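Local coordinates for protein inosine-uridine nucleoside N-ribohydrolase (Xanthomonas oryzae pv. oryzae, PDB 4KL0) that binds calcium and may hydrolyse the N-glycosidic bond of nucleosides, as a bacterial effector protein whose enzymatic activity is unproven, at residues A[22-27]-A[55-60]; A[64-69]-A[98-103]; A[76-81]-A[125-130]; A[84-89]-A[246-251]; A[213-218]-A[345-350]. All coordinates share one frame; numbering follows the deposited sequence.

Contact 1: residues A[22-27]-A[55-60]; sequences HRPQLP and DGFLRL
Arg23 turns CG away from its own carbonyl carbon (chi1 -67°) and then runs extended to NE, which carries the guanidinium to the backbone of Asp55, while Phe57, with a similar first torsion of -75°, brings its ring against the backbone of 22-24. NE of Arg23 donates to Asp55 O at 2.8 Å. The bond is bent at the hydrogen, and the oxygen lies close to the guanidinium plane, at its edge. The carboxylate of Asp55 is held mainly by a salt bridge to Arg20; a water joins its OD1 to NH2 of Arg23. The Phe57 ring packs against the start of the loop, with CD1 3.7 Å from CD of Pro24 and CZ 3.8 Å from CA of Arg23. Further along, Gly56 O is approached by CG of Pro24 at 3.4 Å and takes a CA-H...O contact from Pro27, whose CA lies 3.3 Å away. A second water donates to both Pro24 O and Gly56 O and bridges the two carbonyls. Beyond it, CB of Pro27 rests on the backbone of Leu58 where strand 58-65 begins beside strand 28-34. Gly56, at positive phi, ends helix 41-54 in a Schellman motif, and the arrangement is that of a beta-alpha-beta crossover in a Rossmann-like sheet, where the helix exit packs on the loop leading into the first strand.

Contact 2: residues A[64-69]-A[98-103]; sequences VVTLGD and QDYPMT
This is a mostly buried contact between two loops that leave the carboxyl ends of neighbouring parallel strands, 58-65 and 93-96, and it centres on the hydroxyl of Tyr100. Gly68 N donates to Tyr100 OH over 2.9 Å in a nearly straight bond (174°), with the nitrogen in the ring plane at its edge. The same hydroxyl is also hydrogen-bonded to ND1 of His110, so two bonds grip the hydroxyl oxygen. A chi1 of 67° sets CG of Tyr100 between the backbone N and the carbonyl carbon, and the ring reaches across to the 66-68 backbone. Met102 bends at its last torsion and lays CE against the peptide after Gly68, 3.5 Å from Asp69 N. Water links Thr66 OG1, at 2.7 Å, to Gln98 O. Leu67, whose CA is 3.4 Å from Tyr100 OH, directs its CB away from the 98-103 loop, and its side chain packs on Asp35, a calcium ligand. Helix 70-86 starts just after Asp69, its N-cap, while helices 155-163 and 198-202 pack against Tyr100.

Contact 3: residues A[76-81]-A[125-130]; sequences RAQLAK and DAVHTD
Helix 70-86, the connection between parallel strands 58-65 and 93-96 of the Rossmann-like sheet, is met here by the loop that precedes helix 133-141, and the contact is a small apolar patch built around Val127. Both methyl groups of Val127 are used. A chi1 of -53° sets CG1 anti to the carbonyl carbon and aims it at the helix backbone, where it lies 3.5 Å from Ala77 O and 3.7 Å from CB of Lys81. CG2 faces the aliphatic part of Gln78, 4.1 Å from its CG, and CB of Val127 sits 4.2 Å from CB of Ala77. One valine thus spans successive turns of the helix, from Ala77 to Lys81. The lysine runs antiparallel to the valine, and its bend at chi2 (70°) lays the methylenes beside Ala126, with CE 4.0 Å from Ala126 O. Its ammonium group goes on to hydrogen-bond Val92 O. The contact is van der Waals packing of carbon groups against each other and against backbone carbonyls, including the hydrocarbon part of a charged chain. Ala77 and Lys81 also touch Val94, while His128 pairs its backbone with Val94 and Arg96, which brings the loop along the outer strand 93-96, beside helix 70-86.

Contact 4: residues A[84-89]-A[246-251]; sequences FDRLAL and GHPVGE
Two helix ends meet here, the Schellman-type carboxyl end of helix 70-86 and the N-cap of helix 248-269. On the second helix His247 is the capping residue: its ND1 accepts from Val249 N at 3.0 Å, with an N-H...N angle of 162° and the donor almost exactly in the ring plane. With chi1 at -167° the imidazole comes within reach of Val249 N at the helix start, and this bond fixes its rotation, presenting the far edge of the ring to the other helix. There NE2 of His247 lies 3.2 Å from Arg86 O, near the ring plane. Beside it, aliphatic groups pack between the two helix ends. CG2 of Val249 packs 3.8 Å from CB of Arg86, and CG1 lies 4.3 Å from CD2 of Leu87. The Arg86 chain is extended from CG to NE and passes the proline ring, with Arg86 CD 4.1 Å from Pro248 CG; the guanidinium then turns back to Gly82 O within its own helix. Leu87, the first residue to leave helical geometry, also touches Leu373, as does His247, and Val249 reaches Val43 and Thr47 of helix 41-54. Because ND1 is taken up as the cap acceptor, the imidazole is held in one orientation, and the carbon packing of Val249, Pro248, Arg86 and Leu87 joins the two helix ends beside it.

Contact 5: residues A[213-218]-A[345-350]; sequences RAQQLG and SPVEHV
Gly218, just past helix 204-216, takes positive phi (73°) in a Schellman motif, and its CA lies 5.0 Å from Ser345 CA, shortly before strand 347-350. Ser345 fits against this terminus: its CB lies 3.3 Å from Gln215 O, and its OG, anti to the backbone N, comes 3.1 Å from Gly218 CA. Gln215, extended beyond CG, lies across Val347, whose CG2 touches the flat amide 3.4 Å from OE1. Water donates both to Gln215 OE1, at 2.7 Å, and to Ser345 O, at 2.9 Å, joining side chain to backbone. NE2 of the same amide donates to Tyr211 O and Val191 O. Leu221 of the adjoining strand touches both Gln215 and Val347. With two carbonyls on NE2 and a water on OE1, the amide is fixed in rotation and its polar atoms have partners, although its carbon chain lies in apolar packing.

How the contacts relate
Contacts 1 to 4 follow one part of the sheet and its connecting helix. Strand 58-65 opens in contact 1 and runs into contact 2, with centres 31 Å apart, and helix 70-86 then supplies contacts 3 and 4. Contacts 2 and 3 touch: Arg76 NE reaches Leu67 O at 2.8 Å, a probable hydrogen bond. Contacts 1 and 4 meet where Leu60 CD2 packs 3.5 Å from Phe84 CE1. Contact 5 reaches the same sheet, but its centre is 35 Å from that of contact 4, across the chain's centre from it. Calcium lies about 7 Å from the Leu67 side chain of contact 2 and about 14 Å from that of Ala77 in contact 3.

Contact 1: residues A[22-27]-A[55-60]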
# COMPACT_ATOMS: atom_id res chain seq x y z
N HIS A 22 13.96 17.65 3.58
CA HIS A 22 14.37 16.88 2.43
C HIS A 22 13.32 16.94 1.34
O HIS A 22 13.27 16.01 0.50
CB HIS A 22 14.53 15.40 2.83
CG HIS A 22 15.67 15.12 3.76
ND1 HIS A 22 15.78 15.69 5.02
CD2 HIS A 22 16.74 14.30 3.63
CE1 HIS A 22 16.88 15.26 5.60
NE2 HIS A 22 17.48 14.41 4.79
N ARG A 23 12.47 17.97 1.35
CA ARG A 23 11.44 18.12 0.31
C ARG A 23 12.15 18.22 -1.01
O ARG A 23 13.19 18.89 -1.10
CB ARG A 23 10.57 19.39 0.45
CG ARG A 23 9.66 19.47 1.64
CD ARG A 23 8.83 20.74 1.50
NE ARG A 23 7.78 20.85 2.50
CZ ARG A 23 7.89 21.49 3.65
NH1 ARG A 23 9.03 22.08 3.99
NH2 ARG A 23 6.86 21.55 4.49
N PRO A 24 11.61 17.56 -2.04
CA PRO A 24 12.14 17.70 -3.40
C PRO A 24 11.78 19.07 -4.01
O PRO A 24 10.92 19.80 -3.48
CB PRO A 24 11.44 16.57 -4.16
CG PRO A 24 10.12 16.44 -3.46
CD PRO A 24 10.48 16.61 -2.00
N GLN A 25 12.42 19.45 -5.11
CA GLN A 25 12.07 20.70 -5.78
C GLN A 25 10.67 20.68 -6.36
O GLN A 25 9.98 21.69 -6.41
CB GLN A 25 13.04 20.96 -6.92
CG GLN A 25 14.44 21.17 -6.43
CD GLN A 25 15.02 22.47 -6.94
OE1 GLN A 25 15.29 22.61 -8.15
NE2 GLN A 25 15.16 23.45 -6.03
N LEU A 26 10.27 19.52 -6.84
CA LEU A 26 8.95 19.39 -7.39
C LEU A 26 8.34 18.14 -6.76
O LEU A 26 9.07 17.13 -6.61
CB LEU A 26 9.07 19.16 -8.89
CG LEU A 26 8.68 20.23 -9.93
CD1 LEU A 26 8.55 21.63 -9.35
CD2 LEU A 26 9.71 20.18 -11.06
N PRO A 27 7.02 18.17 -6.46
CA PRO A 27 6.44 16.89 -5.98
C PRO A 27 6.51 15.86 -7.09
O PRO A 27 6.37 16.17 -8.27
CB PRO A 27 4.98 17.22 -5.62
CG PRO A 27 4.91 18.83 -5.62
CD PRO A 27 5.99 19.21 -6.64
N ASP A 55 2.74 18.27 1.93
CA ASP A 55 4.12 18.73 2.12
C ASP A 55 5.02 18.76 0.87
O ASP A 55 6.22 19.08 1.00
CB ASP A 55 4.82 17.96 3.26
CG ASP A 55 4.24 18.28 4.63
OD1 ASP A 55 3.52 19.34 4.75
OD2 ASP A 55 4.48 17.50 5.60
N GLY A 56 4.48 18.43 -0.28
CA GLY A 56 5.21 18.62 -1.53
C GLY A 56 6.14 17.49 -1.93
O GLY A 56 7.02 17.69 -2.79
N PHE A 57 5.94 16.30 -1.36
CA PHE A 57 6.76 15.15 -1.78
C PHE A 57 6.21 14.44 -3.00
O PHE A 57 6.96 13.91 -3.82
CB PHE A 57 6.88 14.15 -0.60
CG PHE A 57 7.80 14.61 0.48
CD1 PHE A 57 9.13 14.24 0.46
CD2 PHE A 57 7.35 15.49 1.47
CE1 PHE A 57 9.99 14.70 1.43
CE2 PHE A 57 8.20 15.94 2.45
CZ PHE A 57 9.53 15.55 2.44
N LEU A 58 4.89 14.40 -3.10
CA LEU A 58 4.25 13.68 -4.18
C LEU A 58 2.96 14.37 -4.55
O LEU A 58 2.45 15.23 -3.80
CB LEU A 58 3.98 12.24 -3.77
CG LEU A 58 2.97 11.97 -2.63
CD1 LEU A 58 1.58 12.03 -3.14
CD2 LEU A 58 3.18 10.57 -2.02
N ARG A 59 2.44 13.99 -5.70
CA ARG A 59 1.08 14.40 -6.04
C ARG A 59 0.39 13.18 -6.62
O ARG A 59 0.89 12.56 -7.60
CB ARG A 59 1.06 15.64 -6.94
CG ARG A 59 -0.35 15.99 -7.38
CD ARG A 59 -0.38 17.20 -8.31
NE ARG A 59 0.08 16.79 -9.62
CZ ARG A 59 -0.03 17.55 -10.72
NH1 ARG A 59 -0.60 18.75 -10.64
NH2 ARG A 59 0.41 17.09 -11.88
N LEU A 60 -0.68 12.76 -5.94
CA LEU A 60 -1.33 11.46 -6.29
C LEU A 60 -2.32 11.75 -7.39
O LEU A 60 -3.43 12.26 -7.12
CB LEU A 60 -2.00 10.84 -5.05
CG LEU A 60 -2.64 9.49 -5.19
CD1 LEU A 60 -1.62 8.49 -5.74
CD2 LEU A 60 -3.20 9.09 -3.81
O HOH W 1 4.26 21.86 3.21
O HOH W 2 8.18 19.97 -3.65

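Contact 2: residues A[64-69]-A[98-103]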
# COMPACT_ATOMS: atom_id res chain seq x y z
N VAL A 64 -5.61 3.20 -9.76
CA VAL A 64 -6.38 2.16 -10.44
C VAL A 64 -6.54 0.99 -9.45
O VAL A 64 -5.60 0.58 -8.80
CB VAL A 64 -5.72 1.70 -11.72
CG1 VAL A 64 -6.54 0.62 -12.36
CG2 VAL A 64 -5.56 2.93 -12.70
N VAL A 65 -7.76 0.52 -9.30
CA VAL A 65 -8.12 -0.39 -8.18
C VAL A 65 -8.38 -1.81 -8.71
O VAL A 65 -9.11 -2.02 -9.72
CB VAL A 65 -9.43 0.14 -7.51
CG1 VAL A 65 -9.95 -0.82 -6.48
CG2 VAL A 65 -9.18 1.52 -6.88
N THR A 66 -7.85 -2.81 -8.00
CA THR A 66 -8.00 -4.19 -8.43
C THR A 66 -8.55 -5.03 -7.27
O THR A 66 -8.97 -4.45 -6.27
CB THR A 66 -6.65 -4.74 -9.01
OG1 THR A 66 -6.82 -6.02 -9.64
CG2 THR A 66 -5.55 -4.86 -7.94
N LEU A 67 -8.65 -6.34 -7.47
CA LEU A 67 -9.03 -7.41 -6.54
C LEU A 67 -10.56 -7.61 -6.50
O LEU A 67 -11.28 -6.74 -5.98
CB LEU A 67 -8.49 -7.20 -5.08
CG LEU A 67 -8.64 -8.42 -4.17
CD1 LEU A 67 -7.59 -9.51 -4.54
CD2 LEU A 67 -8.32 -7.93 -2.75
N GLY A 68 -10.99 -8.71 -7.12
CA GLY A 68 -12.39 -9.07 -7.24
C GLY A 68 -12.87 -9.01 -8.69
O GLY A 68 -12.15 -8.62 -9.62
N ASP A 69 -14.12 -9.40 -8.85
CA ASP A 69 -14.77 -9.24 -10.17
C ASP A 69 -15.09 -7.79 -10.46
O ASP A 69 -14.81 -6.90 -9.63
CB ASP A 69 -15.97 -10.20 -10.26
CG ASP A 69 -17.18 -9.78 -9.42
OD1 ASP A 69 -17.23 -8.71 -8.77
OD2 ASP A 69 -18.15 -10.57 -9.41
N GLN A 98 -8.99 -3.75 -14.80
CA GLN A 98 -9.60 -4.75 -15.68
C GLN A 98 -9.74 -6.18 -15.10
O GLN A 98 -9.19 -6.53 -14.04
CB GLN A 98 -8.80 -4.79 -16.98
CG GLN A 98 -7.47 -5.50 -16.82
CD GLN A 98 -6.68 -5.63 -18.11
OE1 GLN A 98 -6.42 -6.76 -18.59
NE2 GLN A 98 -6.26 -4.50 -18.66
N ASP A 99 -10.49 -7.03 -15.79
CA ASP A 99 -10.70 -8.39 -15.35
C ASP A 99 -9.40 -9.20 -15.35
O ASP A 99 -8.51 -8.98 -16.16
CB ASP A 99 -11.67 -9.08 -16.31
CG ASP A 99 -13.14 -8.76 -16.00
OD1 ASP A 99 -13.47 -8.19 -14.91
OD2 ASP A 99 -13.99 -9.11 -16.88
N TYR A 100 -9.34 -10.18 -14.49
CA TYR A 100 -8.19 -11.02 -14.46
C TYR A 100 -8.68 -12.39 -14.04
O TYR A 100 -9.79 -12.53 -13.52
CB TYR A 100 -7.13 -10.41 -13.49
CG TYR A 100 -7.56 -10.42 -12.06
CD1 TYR A 100 -7.29 -11.50 -11.24
CD2 TYR A 100 -8.30 -9.37 -11.57
CE1 TYR A 100 -7.71 -11.52 -9.91
CE2 TYR A 100 -8.74 -9.36 -10.27
CZ TYR A 100 -8.46 -10.44 -9.46
OH TYR A 100 -8.91 -10.43 -8.15
N PRO A 101 -7.88 -13.43 -14.25
CA PRO A 101 -8.33 -14.80 -13.95
C PRO A 101 -8.43 -15.11 -12.43
O PRO A 101 -7.53 -14.70 -11.70
CB PRO A 101 -7.26 -15.66 -14.61
CG PRO A 101 -6.06 -14.80 -14.70
CD PRO A 101 -6.56 -13.38 -14.90
N MET A 102 -9.51 -15.76 -11.98
CA MET A 102 -9.78 -16.10 -10.57
C MET A 102 -10.29 -17.55 -10.45
O MET A 102 -11.33 -17.88 -11.02
CB MET A 102 -10.88 -15.16 -9.99
CG MET A 102 -10.47 -14.06 -8.98
SD MET A 102 -11.83 -12.99 -8.35
CE MET A 102 -12.29 -12.25 -9.91
N THR A 103 -9.59 -18.41 -9.72
CA THR A 103 -10.13 -19.72 -9.39
C THR A 103 -11.27 -19.57 -8.37
O THR A 103 -11.52 -18.46 -7.84
CB THR A 103 -9.06 -20.58 -8.71
OG1 THR A 103 -8.73 -20.00 -7.42
CG2 THR A 103 -7.82 -20.64 -9.58
O HOH W 3 -7.80 -5.20 -11.99
O HOH W 4 -11.70 -10.41 -12.33

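Contact 3: residues A[76-81]-A[125-130]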
# COMPACT_ATOMS: atom_id res chain seq x y z
N ARG A 76 -14.60 -1.22 -4.41
CA ARG A 76 -13.33 -0.78 -3.85
C ARG A 76 -12.95 0.60 -4.36
O ARG A 76 -12.49 1.42 -3.58
CB ARG A 76 -12.22 -1.80 -4.15
CG ARG A 76 -12.43 -3.14 -3.55
CD ARG A 76 -11.14 -4.01 -3.71
NE ARG A 76 -11.44 -5.43 -3.55
CZ ARG A 76 -11.73 -6.02 -2.40
NH1 ARG A 76 -11.78 -5.30 -1.23
NH2 ARG A 76 -11.98 -7.33 -2.39
N ALA A 77 -13.18 0.87 -5.66
CA ALA A 77 -12.83 2.15 -6.23
C ALA A 77 -13.70 3.27 -5.62
O ALA A 77 -13.23 4.34 -5.35
CB ALA A 77 -13.00 2.11 -7.77
N GLN A 78 -14.98 2.99 -5.45
CA GLN A 78 -15.88 3.93 -4.80
C GLN A 78 -15.42 4.19 -3.39
O GLN A 78 -15.49 5.33 -2.92
CB GLN A 78 -17.29 3.39 -4.79
CG GLN A 78 -17.94 3.40 -6.21
CD GLN A 78 -19.29 2.73 -6.19
OE1 GLN A 78 -20.10 3.02 -5.30
NE2 GLN A 78 -19.54 1.82 -7.12
N LEU A 79 -14.99 3.16 -2.65
CA LEU A 79 -14.44 3.43 -1.33
C LEU A 79 -13.15 4.29 -1.35
O LEU A 79 -13.00 5.18 -0.54
CB LEU A 79 -14.20 2.11 -0.60
CG LEU A 79 -13.53 2.18 0.76
CD1 LEU A 79 -14.01 1.04 1.52
CD2 LEU A 79 -11.99 2.10 0.61
N ALA A 80 -12.22 3.98 -2.25
CA ALA A 80 -11.03 4.78 -2.36
C ALA A 80 -11.38 6.23 -2.63
O ALA A 80 -10.86 7.14 -1.97
CB ALA A 80 -10.06 4.24 -3.42
N LYS A 81 -12.29 6.45 -3.57
CA LYS A 81 -12.63 7.82 -3.91
C LYS A 81 -13.34 8.51 -2.74
O LYS A 81 -13.03 9.68 -2.43
CB LYS A 81 -13.45 7.80 -5.21
CG LYS A 81 -13.95 9.19 -5.65
CD LYS A 81 -12.80 10.03 -6.12
CE LYS A 81 -13.27 11.30 -6.81
NZ LYS A 81 -12.08 12.10 -7.12
N ASP A 125 -20.90 6.72 -10.15
CA ASP A 125 -20.48 7.59 -11.25
C ASP A 125 -19.33 8.55 -10.87
O ASP A 125 -18.84 9.31 -11.72
CB ASP A 125 -21.71 8.30 -11.89
CG ASP A 125 -22.67 7.31 -12.66
OD1 ASP A 125 -22.17 6.49 -13.50
OD2 ASP A 125 -23.92 7.34 -12.40
N ALA A 126 -18.85 8.50 -9.62
CA ALA A 126 -17.65 9.27 -9.26
C ALA A 126 -16.31 8.61 -9.63
O ALA A 126 -15.27 9.25 -9.56
CB ALA A 126 -17.64 9.63 -7.77
N VAL A 127 -16.35 7.33 -10.03
CA VAL A 127 -15.15 6.61 -10.44
C VAL A 127 -15.24 6.18 -11.92
O VAL A 127 -16.35 6.07 -12.49
CB VAL A 127 -14.90 5.42 -9.48
CG1 VAL A 127 -14.89 5.94 -8.02
CG2 VAL A 127 -15.96 4.42 -9.64
N HIS A 128 -14.08 5.94 -12.52
CA HIS A 128 -13.97 5.73 -13.97
C HIS A 128 -13.84 4.22 -14.27
O HIS A 128 -13.43 3.46 -13.41
CB HIS A 128 -12.80 6.54 -14.50
CG HIS A 128 -12.96 8.02 -14.29
ND1 HIS A 128 -13.71 8.81 -15.13
CD2 HIS A 128 -12.46 8.85 -13.34
CE1 HIS A 128 -13.66 10.07 -14.71
NE2 HIS A 128 -12.92 10.12 -13.62
N THR A 129 -14.26 3.77 -15.45
CA THR A 129 -14.37 2.34 -15.67
C THR A 129 -13.31 1.90 -16.64
O THR A 129 -13.23 0.72 -16.99
CB THR A 129 -15.76 1.94 -16.21
OG1 THR A 129 -16.20 2.94 -17.14
CG2 THR A 129 -16.77 1.83 -15.05
N ASP A 130 -12.49 2.86 -17.05
CA ASP A 130 -11.55 2.58 -18.13
C ASP A 130 -10.10 2.33 -17.71
O ASP A 130 -9.17 2.66 -18.46
CB ASP A 130 -11.67 3.62 -19.27
CG ASP A 130 -11.71 5.06 -18.76
OD1 ASP A 130 -11.85 5.23 -17.53
OD2 ASP A 130 -11.60 6.00 -19.59

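Contact 4: residues A[84-89]-A[246-251]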
# COMPACT_ATOMS: atom_id res chain seq x y z
N PHE A 84 -10.45 9.54 -0.45
CA PHE A 84 -9.77 10.74 -0.96
C PHE A 84 -10.60 12.02 -0.77
O PHE A 84 -10.05 13.05 -0.39
CB PHE A 84 -9.35 10.56 -2.42
CG PHE A 84 -8.33 9.48 -2.61
CD1 PHE A 84 -7.14 9.49 -1.88
CD2 PHE A 84 -8.58 8.48 -3.53
CE1 PHE A 84 -6.20 8.43 -2.08
CE2 PHE A 84 -7.67 7.43 -3.74
CZ PHE A 84 -6.48 7.45 -3.02
N ASP A 85 -11.90 11.91 -0.97
CA ASP A 85 -12.82 13.05 -0.75
C ASP A 85 -12.75 13.55 0.70
O ASP A 85 -12.63 14.76 0.98
CB ASP A 85 -14.25 12.63 -1.07
CG ASP A 85 -14.53 12.47 -2.56
OD1 ASP A 85 -13.73 12.92 -3.44
OD2 ASP A 85 -15.60 11.89 -2.83
N ARG A 86 -12.79 12.62 1.66
CA ARG A 86 -12.73 12.94 3.12
C ARG A 86 -11.35 13.39 3.60
O ARG A 86 -11.18 13.95 4.69
CB ARG A 86 -13.19 11.72 3.89
CG ARG A 86 -14.66 11.47 3.62
CD ARG A 86 -15.12 10.14 4.22
NE ARG A 86 -16.58 9.93 4.12
CZ ARG A 86 -17.22 9.54 3.02
NH1 ARG A 86 -16.62 9.39 1.86
NH2 ARG A 86 -18.55 9.36 3.07
N LEU A 87 -10.32 13.12 2.80
CA LEU A 87 -8.97 13.60 3.07
C LEU A 87 -8.70 14.90 2.32
O LEU A 87 -7.59 15.39 2.32
CB LEU A 87 -7.92 12.55 2.58
CG LEU A 87 -7.88 11.22 3.31
CD1 LEU A 87 -6.89 10.29 2.53
CD2 LEU A 87 -7.44 11.39 4.79
N ALA A 88 -9.72 15.49 1.69
CA ALA A 88 -9.54 16.71 0.88
C ALA A 88 -8.42 16.54 -0.16
O ALA A 88 -7.51 17.39 -0.31
CB ALA A 88 -9.27 17.93 1.76
N LEU A 89 -8.47 15.39 -0.84
CA LEU A 89 -7.71 15.19 -2.05
C LEU A 89 -8.76 15.05 -3.15
O LEU A 89 -8.97 13.97 -3.73
CB LEU A 89 -6.90 13.92 -1.92
CG LEU A 89 -5.70 14.02 -0.97
CD1 LEU A 89 -5.16 12.59 -0.75
CD2 LEU A 89 -4.60 14.98 -1.48
N GLY A 246 -12.24 11.98 15.88
CA GLY A 246 -13.46 11.74 15.13
C GLY A 246 -13.34 11.91 13.62
O GLY A 246 -14.35 12.07 12.93
N HIS A 247 -12.13 11.91 13.08
CA HIS A 247 -12.07 11.97 11.61
C HIS A 247 -12.64 10.67 11.07
O HIS A 247 -12.26 9.60 11.55
CB HIS A 247 -10.63 12.14 11.10
CG HIS A 247 -10.54 12.53 9.65
ND1 HIS A 247 -10.98 11.70 8.63
CD2 HIS A 247 -10.05 13.63 9.05
CE1 HIS A 247 -10.78 12.30 7.47
NE2 HIS A 247 -10.19 13.47 7.70
N PRO A 248 -13.56 10.74 10.08
CA PRO A 248 -14.18 9.47 9.62
C PRO A 248 -13.16 8.47 9.07
O PRO A 248 -13.40 7.27 9.16
CB PRO A 248 -15.13 9.90 8.49
CG PRO A 248 -14.66 11.30 8.09
CD PRO A 248 -14.16 11.91 9.40
N VAL A 249 -12.05 8.95 8.50
CA VAL A 249 -11.11 8.00 7.92
C VAL A 249 -10.30 7.38 9.03
O VAL A 249 -10.00 6.19 9.02
CB VAL A 249 -10.21 8.68 6.87
CG1 VAL A 249 -9.10 7.72 6.43
CG2 VAL A 249 -11.09 9.13 5.68
N GLY A 250 -9.99 8.19 10.06
CA GLY A 250 -9.35 7.63 11.24
C GLY A 250 -10.20 6.59 12.00
O GLY A 250 -9.67 5.56 12.42
N GLU A 251 -11.50 6.87 12.18
CA GLU A 251 -12.38 5.93 12.85
C GLU A 251 -12.54 4.67 11.97
O GLU A 251 -12.56 3.56 12.48
CB GLU A 251 -13.77 6.54 13.10
CG GLU A 251 -13.74 7.73 14.10
CD GLU A 251 -15.10 8.37 14.28
OE1 GLU A 251 -15.94 8.25 13.34
OE2 GLU A 251 -15.35 8.99 15.37

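Contact 5: residues A[213-218]-A[345-350]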
# COMPACT_ATOMS: atom_id res chain seq x y z
N ARG A 213 9.04 -7.13 -17.62
CA ARG A 213 9.06 -6.03 -18.56
C ARG A 213 9.73 -4.79 -18.00
O ARG A 213 10.26 -3.99 -18.77
CB ARG A 213 7.67 -5.72 -19.10
CG ARG A 213 7.61 -4.79 -20.30
CD ARG A 213 8.09 -5.49 -21.61
NE ARG A 213 7.99 -4.62 -22.79
CZ ARG A 213 8.84 -4.66 -23.82
NH1 ARG A 213 9.86 -5.52 -23.79
NH2 ARG A 213 8.70 -3.85 -24.88
N ALA A 214 9.70 -4.61 -16.67
CA ALA A 214 10.22 -3.39 -16.10
C ALA A 214 11.72 -3.48 -16.34
O ALA A 214 12.37 -2.50 -16.76
CB ALA A 214 9.92 -3.35 -14.56
N GLN A 215 12.25 -4.66 -16.13
CA GLN A 215 13.69 -4.92 -16.28
C GLN A 215 14.12 -4.84 -17.75
O GLN A 215 15.17 -4.27 -18.05
CB GLN A 215 14.09 -6.24 -15.67
CG GLN A 215 14.11 -6.26 -14.10
CD GLN A 215 14.23 -7.68 -13.54
OE1 GLN A 215 15.33 -8.13 -13.15
NE2 GLN A 215 13.08 -8.39 -13.47
N GLN A 216 13.31 -5.38 -18.67
CA GLN A 216 13.58 -5.23 -20.11
C GLN A 216 13.55 -3.77 -20.57
O GLN A 216 14.28 -3.38 -21.51
CB GLN A 216 12.57 -6.03 -20.93
CG GLN A 216 12.70 -7.48 -20.60
CD GLN A 216 11.73 -8.36 -21.36
OE1 GLN A 216 10.71 -7.90 -21.88
NE2 GLN A 216 12.07 -9.63 -21.44
N LEU A 217 12.71 -2.96 -19.92
CA LEU A 217 12.60 -1.56 -20.26
C LEU A 217 13.61 -0.67 -19.47
O LEU A 217 13.67 0.55 -19.69
CB LEU A 217 11.16 -1.07 -20.09
CG LEU A 217 9.99 -1.55 -20.95
CD1 LEU A 217 8.74 -0.93 -20.40
CD2 LEU A 217 10.16 -1.07 -22.38
N GLY A 218 14.41 -1.28 -18.59
CA GLY A 218 15.41 -0.54 -17.83
C GLY A 218 14.84 0.34 -16.74
O GLY A 218 15.47 1.32 -16.30
N SER A 345 19.53 -4.01 -15.46
CA SER A 345 18.47 -3.14 -14.91
C SER A 345 18.31 -3.31 -13.41
O SER A 345 18.25 -4.42 -12.88
CB SER A 345 17.15 -3.37 -15.63
OG SER A 345 16.27 -2.27 -15.37
N PRO A 346 18.28 -2.18 -12.68
CA PRO A 346 18.37 -2.28 -11.23
C PRO A 346 17.14 -2.89 -10.59
O PRO A 346 16.02 -2.54 -10.96
CB PRO A 346 18.49 -0.82 -10.74
CG PRO A 346 18.83 -0.04 -11.91
CD PRO A 346 18.47 -0.80 -13.17
N VAL A 347 17.39 -3.75 -9.62
CA VAL A 347 16.35 -4.34 -8.80
C VAL A 347 16.77 -4.32 -7.33
O VAL A 347 17.72 -4.97 -6.94
CB VAL A 347 16.02 -5.79 -9.26
CG1 VAL A 347 14.94 -6.40 -8.30
CG2 VAL A 347 15.55 -5.82 -10.71
N GLU A 348 16.09 -3.56 -6.48
CA GLU A 348 16.50 -3.47 -5.11
C GLU A 348 15.56 -4.17 -4.17
O GLU A 348 14.33 -4.19 -4.40
CB GLU A 348 16.58 -2.00 -4.69
CG GLU A 348 17.66 -1.23 -5.42
CD GLU A 348 17.59 0.21 -5.02
OE1 GLU A 348 16.49 0.79 -5.16
OE2 GLU A 348 18.60 0.75 -4.54
N HIS A 349 16.11 -4.71 -3.08
CA HIS A 349 15.31 -5.43 -2.12
C HIS A 349 15.24 -4.69 -0.80
O HIS A 349 16.27 -4.21 -0.26
CB HIS A 349 15.90 -6.85 -1.92
CG HIS A 349 15.31 -7.58 -0.75
ND1 HIS A 349 16.06 -7.95 0.35
CD2 HIS A 349 14.04 -7.98 -0.49
CE1 HIS A 349 15.27 -8.55 1.24
NE2 HIS A 349 14.05 -8.60 0.74
N VAL A 350 14.02 -4.54 -0.27
CA VAL A 350 13.89 -4.04 1.10
C VAL A 350 13.20 -5.06 2.02
O VAL A 350 11.96 -5.20 1.98
CB VAL A 350 13.10 -2.69 1.19
CG1 VAL A 350 13.05 -2.15 2.65
CG2 VAL A 350 13.72 -1.64 0.23
O HOH W 5 17.70 -7.09 -13.85